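Local structure of dehydroascorbate reductase (Chlamydomonas reinhardtii, 5XFT) at residues T6-G11 with K39-D44; C24-L29 with P73-I78; E32-P37 with P87-Q92. The protein probably catalyses the glutathione-dependent reduction of dehydroascorbate to ascorbate, with glutathione disulfide as the second product. One frame throughout, in Å; residues are numbered along the deposited sequence.

Contact 1. Residues T6-G11 with K39-D44; sequences TIYVKG and KMEYID
The Y8 ring overlaps the aliphatic part of E41: the two side chains leave the sheet together and stay abreast, with Y8 CD1 3.5 Å from E41 CB. The ring atoms CD1 and CE1 of Y8 both lie against CB and CG of E41; the ring and carboxylate planes are 45° apart. E41 OE2 forms a salt bridge with K39 NZ, the hydrogen bond within it being weak. T6 CG2 lies over one face of the Y8 ring near its rim, and I43 adds apolar contact along the stem, its CG1 4.1 Å from Y8 CB. The ring of W51 meets Y8 edge-to-face. A glycine in place of Y8 would probably leave a gap between T6, E41 and I43 and deprive W51 of its ring partner. The backbone pairing is parallel: I7 N donates to K39 O (2.9 Å), E41 N to I7 O, V9 N to E41 O, I43 N to V9 O (2.7 Å) and G11 N to I43 O. With helix 22-33 lying between the strands in sequence and covering I7, V9 and M40, this is the beta-alpha-beta crossover of the thioredoxin-like GST N-terminal domain. On that helix-facing side V9 has CG2 between its backbone N and carbonyl carbon (CG1 chi1 -63°), which places this methyl 3.8 Å from M40 CE and 3.9 Å from Y42 CD1. The Y42 ring continues alongside to G11, which has no side chain and lets Y42 CD1 come within 3.7 Å of G11 CA.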
# COMPACT_ATOMS: atom_id res chain seq x y z
N THR A 6 -4.14 -14.43 -10.91
CA THR A 6 -4.39 -14.66 -9.49
C THR A 6 -3.43 -13.81 -8.65
O THR A 6 -2.22 -13.79 -8.90
CB THR A 6 -4.21 -16.13 -9.13
OG1 THR A 6 -4.95 -16.94 -10.04
CG2 THR A 6 -4.70 -16.40 -7.70
N ILE A 7 -3.97 -13.14 -7.65
CA ILE A 7 -3.18 -12.34 -6.73
C ILE A 7 -3.38 -12.92 -5.34
O ILE A 7 -4.44 -12.77 -4.73
CB ILE A 7 -3.56 -10.85 -6.78
CG1 ILE A 7 -3.56 -10.37 -8.23
CG2 ILE A 7 -2.56 -10.02 -5.99
CD1 ILE A 7 -3.89 -8.88 -8.36
N TYR A 8 -2.36 -13.63 -4.85
CA TYR A 8 -2.35 -14.14 -3.49
C TYR A 8 -1.96 -13.01 -2.54
O TYR A 8 -0.86 -12.45 -2.65
CB TYR A 8 -1.38 -15.31 -3.36
CG TYR A 8 -1.66 -16.42 -4.33
CD1 TYR A 8 -2.42 -17.52 -3.95
CD2 TYR A 8 -1.17 -16.38 -5.62
CE1 TYR A 8 -2.68 -18.54 -4.84
CE2 TYR A 8 -1.43 -17.39 -6.52
CZ TYR A 8 -2.19 -18.46 -6.13
OH TYR A 8 -2.44 -19.48 -7.02
N VAL A 9 -2.88 -12.69 -1.63
CA VAL A 9 -2.75 -11.58 -0.70
C VAL A 9 -3.06 -12.09 0.70
O VAL A 9 -3.52 -13.22 0.89
CB VAL A 9 -3.68 -10.40 -1.06
CG1 VAL A 9 -3.31 -9.82 -2.41
CG2 VAL A 9 -5.13 -10.85 -1.05
N LYS A 10 -2.82 -11.23 1.69
CA LYS A 10 -3.14 -11.58 3.07
C LYS A 10 -4.64 -11.44 3.28
O LYS A 10 -5.23 -10.38 3.00
CB LYS A 10 -2.37 -10.69 4.04
CG LYS A 10 -2.86 -10.80 5.48
CD LYS A 10 -2.39 -9.64 6.34
CE LYS A 10 -2.78 -9.85 7.79
NZ LYS A 10 -1.62 -10.01 8.71
N GLY A 11 -5.28 -12.50 3.76
CA GLY A 11 -6.72 -12.45 3.91
C GLY A 11 -7.23 -13.50 4.87
O GLY A 11 -6.47 -14.15 5.58
N LYS A 39 -8.19 -12.03 -9.83
CA LYS A 39 -8.91 -12.78 -8.82
C LYS A 39 -8.03 -12.89 -7.58
O LYS A 39 -6.88 -13.30 -7.68
CB LYS A 39 -9.29 -14.17 -9.34
CG LYS A 39 -10.50 -14.75 -8.65
CD LYS A 39 -10.19 -16.09 -8.03
CE LYS A 39 -11.19 -16.43 -6.94
NZ LYS A 39 -10.59 -17.34 -5.93
N MET A 40 -8.58 -12.51 -6.43
CA MET A 40 -7.85 -12.59 -5.17
C MET A 40 -7.95 -13.99 -4.57
O MET A 40 -9.04 -14.57 -4.51
CB MET A 40 -8.34 -11.56 -4.16
CG MET A 40 -7.88 -10.13 -4.46
SD MET A 40 -8.88 -8.87 -3.65
CE MET A 40 -8.33 -9.10 -2.01
N GLU A 41 -6.81 -14.52 -4.15
CA GLU A 41 -6.74 -15.71 -3.33
C GLU A 41 -6.15 -15.30 -1.99
O GLU A 41 -5.09 -14.67 -1.94
CB GLU A 41 -5.88 -16.78 -4.00
CG GLU A 41 -6.30 -18.20 -3.69
CD GLU A 41 -7.55 -18.61 -4.42
OE1 GLU A 41 -8.53 -18.92 -3.72
OE2 GLU A 41 -7.56 -18.59 -5.67
N TYR A 42 -6.85 -15.62 -0.90
CA TYR A 42 -6.47 -15.16 0.42
C TYR A 42 -5.57 -16.18 1.10
O TYR A 42 -5.89 -17.37 1.16
CB TYR A 42 -7.70 -14.90 1.28
CG TYR A 42 -8.62 -13.89 0.67
CD1 TYR A 42 -8.20 -12.59 0.50
CD2 TYR A 42 -9.89 -14.24 0.24
CE1 TYR A 42 -9.02 -11.65 -0.06
CE2 TYR A 42 -10.72 -13.30 -0.33
CZ TYR A 42 -10.28 -12.00 -0.48
OH TYR A 42 -11.09 -11.05 -1.05
N ILE A 43 -4.44 -15.70 1.61
CA ILE A 43 -3.54 -16.52 2.41
C ILE A 43 -3.80 -16.19 3.87
O ILE A 43 -3.75 -15.02 4.28
CB ILE A 43 -2.07 -16.27 2.05
CG1 ILE A 43 -1.82 -16.50 0.55
CG2 ILE A 43 -1.16 -17.12 2.92
CD1 ILE A 43 -1.86 -17.95 0.12
N ASP A 44 -4.10 -17.22 4.65
CA ASP A 44 -4.21 -17.09 6.10
C ASP A 44 -2.81 -17.22 6.70
O ASP A 44 -2.19 -18.28 6.59
CB ASP A 44 -5.17 -18.16 6.63
CG ASP A 44 -5.12 -18.32 8.14
OD1 ASP A 44 -5.52 -19.40 8.62
OD2 ASP A 44 -4.68 -17.39 8.85

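Contact 2. Residues C24-L29 with P73-I78; sequences CHRVLL and PDSDVI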
# COMPACT_ATOMS: atom_id res chain seq x y z
N CYS A 24 0.64 -6.02 -0.66
CA CYS A 24 -0.53 -6.53 -1.37
C CYS A 24 -1.42 -5.39 -1.81
O CYS A 24 -1.88 -5.34 -2.96
CB CYS A 24 -1.34 -7.47 -0.48
SG CYS A 24 -0.49 -8.92 0.14
N HIS A 25 -1.69 -4.45 -0.89
CA HIS A 25 -2.52 -3.30 -1.23
C HIS A 25 -1.94 -2.55 -2.42
O HIS A 25 -2.69 -2.09 -3.29
CB HIS A 25 -2.66 -2.38 -0.02
CG HIS A 25 -3.80 -1.42 -0.11
ND1 HIS A 25 -4.02 -0.44 0.82
CD2 HIS A 25 -4.78 -1.29 -1.03
CE1 HIS A 25 -5.10 0.26 0.48
NE2 HIS A 25 -5.58 -0.24 -0.64
N ARG A 26 -0.61 -2.44 -2.50
CA ARG A 26 0.00 -1.72 -3.61
C ARG A 26 -0.22 -2.45 -4.93
O ARG A 26 -0.60 -1.83 -5.94
CB ARG A 26 1.50 -1.52 -3.35
CG ARG A 26 2.30 -1.29 -4.64
CD ARG A 26 3.82 -1.47 -4.44
NE ARG A 26 4.57 -0.60 -5.33
CZ ARG A 26 5.89 -0.69 -5.48
NH1 ARG A 26 6.56 -1.60 -4.78
NH2 ARG A 26 6.55 0.12 -6.29
N VAL A 27 -0.02 -3.77 -4.94
CA VAL A 27 -0.28 -4.52 -6.17
C VAL A 27 -1.75 -4.40 -6.58
O VAL A 27 -2.06 -4.14 -7.75
CB VAL A 27 0.14 -5.99 -5.99
CG1 VAL A 27 -0.35 -6.82 -7.16
CG2 VAL A 27 1.65 -6.06 -5.86
N LEU A 28 -2.67 -4.55 -5.62
CA LEU A 28 -4.10 -4.46 -5.91
C LEU A 28 -4.47 -3.10 -6.49
O LEU A 28 -5.22 -3.01 -7.47
CB LEU A 28 -4.91 -4.72 -4.65
CG LEU A 28 -4.77 -6.08 -3.98
CD1 LEU A 28 -5.54 -6.09 -2.69
CD2 LEU A 28 -5.28 -7.14 -4.91
N LEU A 29 -3.97 -2.02 -5.87
CA LEU A 29 -4.23 -0.69 -6.41
C LEU A 29 -3.64 -0.54 -7.81
O LEU A 29 -4.24 0.11 -8.67
CB LEU A 29 -3.67 0.38 -5.47
CG LEU A 29 -4.40 0.62 -4.15
CD1 LEU A 29 -3.66 1.58 -3.28
CD2 LEU A 29 -5.80 1.11 -4.41
N PRO A 73 6.81 -13.23 -6.95
CA PRO A 73 6.62 -12.46 -5.72
C PRO A 73 7.22 -11.07 -5.81
O PRO A 73 7.69 -10.67 -6.88
CB PRO A 73 7.35 -13.31 -4.67
CG PRO A 73 8.43 -14.00 -5.44
CD PRO A 73 7.96 -14.14 -6.87
N ASP A 74 7.21 -10.34 -4.69
CA ASP A 74 7.76 -8.99 -4.56
C ASP A 74 6.89 -7.97 -5.28
O ASP A 74 6.81 -7.96 -6.51
CB ASP A 74 9.21 -8.93 -5.08
CG ASP A 74 9.95 -7.68 -4.64
OD1 ASP A 74 11.20 -7.70 -4.66
OD2 ASP A 74 9.29 -6.68 -4.28
N SER A 75 6.24 -7.08 -4.51
CA SER A 75 5.36 -6.08 -5.12
C SER A 75 6.11 -5.18 -6.10
O SER A 75 5.51 -4.67 -7.05
CB SER A 75 4.68 -5.24 -4.05
OG SER A 75 5.58 -4.34 -3.42
N ASP A 76 7.41 -4.97 -5.89
CA ASP A 76 8.18 -4.11 -6.79
C ASP A 76 8.35 -4.78 -8.15
O ASP A 76 8.02 -4.19 -9.20
CB ASP A 76 9.54 -3.78 -6.17
CG ASP A 76 9.91 -2.32 -6.32
OD1 ASP A 76 9.74 -1.77 -7.43
OD2 ASP A 76 10.38 -1.72 -5.33
N VAL A 77 8.87 -6.01 -8.15
CA VAL A 77 8.97 -6.80 -9.37
C VAL A 77 7.62 -6.87 -10.07
O VAL A 77 7.53 -6.72 -11.30
CB VAL A 77 9.51 -8.21 -9.05
CG1 VAL A 77 9.61 -9.03 -10.32
CG2 VAL A 77 10.85 -8.12 -8.34
N ILE A 78 6.56 -7.07 -9.30
CA ILE A 78 5.23 -7.23 -9.88
C ILE A 78 4.79 -5.94 -10.58
O ILE A 78 4.33 -5.98 -11.72
CB ILE A 78 4.21 -7.66 -8.81
CG1 ILE A 78 4.47 -9.11 -8.40
CG2 ILE A 78 2.79 -7.47 -9.32
CD1 ILE A 78 3.80 -9.49 -7.10
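The polar part of the contact is carried by R26 and S75. R26 NH1 donates to S75 OG over 3.2 Å with an N-H...O angle of 150°, the acceptor sitting slightly out of the guanidinium plane. Two torsions bring the groups together: R26 extends with CG anti to its own N before bending at chi3, while S75 holds OG between its N and carbonyl carbon (chi1 72°). S75 O also lies over one face of the guanidinium. The ionic component is long: D76 OD2 approaches the edge of the group in its plane, 3.9 Å from R26 NH1, with the carboxylate plane 75° from the guanidinium plane, which suggests attraction without a firm bond.

The apolar component centres on V27. Its CG2 rests 3.6 Å from S75 CB, and its CG1 lies 3.9 Å from I78 CG2, V27 and I78 meeting nearly perpendicular; I7 and P61 also touch V27.

D74 caps helix 75-85: its OD2 accepts D76 N at 3.0 Å, met from above the carboxylate plane.

Helix 22-33, which carries C24 of a thioredoxin-type CxxC sequence, thus packs against the first turn of helix 75-85. This pairing is characteristic of the thioredoxin-like GST domain, where the starts of the corresponding helices commonly border the glutathione site; a similar role here is plausible by analogy.

Contact 3. Residues E32-P37 with P87-Q92; sequences EAKKLP and PEPSLQ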
# COMPACT_ATOMS: atom_id res chain seq x y z
N GLU A 32 -6.13 -2.22 -10.14
CA GLU A 32 -7.33 -1.41 -10.27
C GLU A 32 -7.08 -0.17 -11.14
O GLU A 32 -7.95 0.23 -11.92
CB GLU A 32 -7.83 -1.00 -8.89
CG GLU A 32 -8.39 -2.14 -8.07
CD GLU A 32 -9.79 -2.53 -8.51
OE1 GLU A 32 -10.47 -1.67 -9.11
OE2 GLU A 32 -10.20 -3.68 -8.26
N ALA A 33 -5.90 0.44 -11.00
CA ALA A 33 -5.60 1.65 -11.74
C ALA A 33 -5.54 1.40 -13.24
O ALA A 33 -5.96 2.25 -14.04
CB ALA A 33 -4.28 2.25 -11.26
N LYS A 34 -5.04 0.23 -13.65
CA LYS A 34 -5.02 -0.17 -15.05
C LYS A 34 -6.28 -0.92 -15.47
O LYS A 34 -6.31 -1.45 -16.59
CB LYS A 34 -3.79 -1.02 -15.33
CG LYS A 34 -2.48 -0.31 -15.07
CD LYS A 34 -1.31 -1.27 -14.95
CE LYS A 34 -0.06 -0.67 -15.57
NZ LYS A 34 -0.32 -0.15 -16.94
N LYS A 35 -7.29 -0.98 -14.61
CA LYS A 35 -8.56 -1.65 -14.91
C LYS A 35 -8.35 -3.07 -15.43
O LYS A 35 -9.15 -3.59 -16.21
CB LYS A 35 -9.39 -0.83 -15.91
CG LYS A 35 -9.50 0.63 -15.54
CD LYS A 35 -10.79 1.25 -16.07
CE LYS A 35 -10.68 2.77 -16.06
NZ LYS A 35 -10.61 3.29 -14.66
N LEU A 36 -7.24 -3.71 -15.00
CA LEU A 36 -6.99 -5.10 -15.37
C LEU A 36 -7.77 -6.03 -14.45
O LEU A 36 -7.83 -5.80 -13.24
CB LEU A 36 -5.50 -5.42 -15.28
CG LEU A 36 -4.64 -4.74 -16.34
CD1 LEU A 36 -3.19 -4.73 -15.91
CD2 LEU A 36 -4.80 -5.45 -17.66
N PRO A 37 -8.39 -7.07 -15.00
CA PRO A 37 -9.12 -8.01 -14.15
C PRO A 37 -8.16 -8.92 -13.39
O PRO A 37 -7.06 -9.24 -13.85
CB PRO A 37 -9.97 -8.80 -15.14
CG PRO A 37 -9.18 -8.76 -16.41
CD PRO A 37 -8.46 -7.43 -16.43
N PRO A 87 1.56 -1.15 -20.89
CA PRO A 87 1.95 0.27 -20.78
C PRO A 87 0.77 1.23 -20.69
O PRO A 87 0.92 2.33 -20.15
CB PRO A 87 2.78 0.50 -22.05
CG PRO A 87 3.19 -0.88 -22.50
CD PRO A 87 2.05 -1.77 -22.13
N GLU A 88 -0.40 0.83 -21.19
CA GLU A 88 -1.63 1.60 -21.01
C GLU A 88 -2.68 0.85 -20.17
O GLU A 88 -2.97 -0.31 -20.45
CB GLU A 88 -2.24 1.95 -22.37
CG GLU A 88 -2.59 3.42 -22.55
CD GLU A 88 -1.37 4.30 -22.47
OE1 GLU A 88 -1.35 5.23 -21.66
OE2 GLU A 88 -0.40 4.01 -23.23
N PRO A 89 -3.29 1.52 -19.18
CA PRO A 89 -3.06 2.88 -18.69
C PRO A 89 -1.75 2.99 -17.93
O PRO A 89 -1.40 2.06 -17.21
CB PRO A 89 -4.25 3.13 -17.75
CG PRO A 89 -5.29 2.15 -18.19
CD PRO A 89 -4.55 0.95 -18.66
N SER A 90 -1.04 4.10 -18.09
CA SER A 90 0.30 4.20 -17.51
C SER A 90 0.24 4.58 -16.04
O SER A 90 -0.66 5.28 -15.58
CB SER A 90 1.14 5.22 -18.27
OG SER A 90 2.40 5.37 -17.65
N LEU A 91 1.24 4.09 -15.30
CA LEU A 91 1.41 4.41 -13.88
C LEU A 91 2.81 4.95 -13.61
O LEU A 91 3.25 4.95 -12.46
CB LEU A 91 1.15 3.19 -13.00
CG LEU A 91 -0.15 2.40 -13.14
CD1 LEU A 91 -0.21 1.31 -12.08
CD2 LEU A 91 -1.34 3.33 -13.05
N GLN A 92 3.52 5.39 -14.64
CA GLN A 92 4.86 5.91 -14.45
C GLN A 92 4.80 7.28 -13.78
O GLN A 92 3.81 8.01 -13.88
CB GLN A 92 5.61 5.98 -15.78
CG GLN A 92 5.74 4.62 -16.44
CD GLN A 92 6.73 4.61 -17.60
OE1 GLN A 92 6.41 5.05 -18.70
NE2 GLN A 92 7.92 4.10 -17.35
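A Schellman motif ending helix 22-33, with K35 at positive phi and closed by K35 N to E32 O and L36 N to Y31 O, packs through A33 and K34 against the cis-proline loop P87-Q92. K34, the first residue to leave helical geometry, reaches into the bend of the loop with its chain bent at chi3 (144°) and chi4 (-51°). That path carries NZ to H86 O, its main acceptor, and to P89 O; the modelled 2.5 Å between K34 NZ and P89 O is very short, so its exact length is doubtful. The ammonium would therefore lie near the C-terminal end of helix 75-85, where carbonyls would probably attract its charge. The methylenes are packed as well: K34 CE crosses L91 at 3.9 Å from CG, and K34 CB lies 3.9 Å from P89 CD. P89 CD also rests 3.6 Å from K34 O. One residue earlier, A33 CB touches L91 CD2 at 3.6 Å. Within the loop S90 OG accepts Q92 N, an ST turn. E83 of helix 75-85 bonds to S90 OG and L91 N, L82 packs on K34, and L91 pairs through its backbone with G153 at the start of helix 153-173.

How the contacts relate
From the N terminus the chain passes 6-11, 24-29, 32-37, 39-44, 73-78 and 87-92, so the first halves of all three contacts precede every second half. Each pair of contacts therefore crosses, and none nests. Contact 1 closes the shortest loop, 27 residues that include helix 22-33, and joins two parallel strands. Contacts 2 and 3 close loops of 43 and 49 residues and share that helix: contact 2 ties it to the start of helix 75-85, contact 3 ties its end to the loop beyond the same partner. Contacts 1 and 2 touch directly, V9 CA lying 3.6 Å from C24 SG, whereas contact 3 meets the others only through adjoining sequence, about 20 Å from contact 1 between centres.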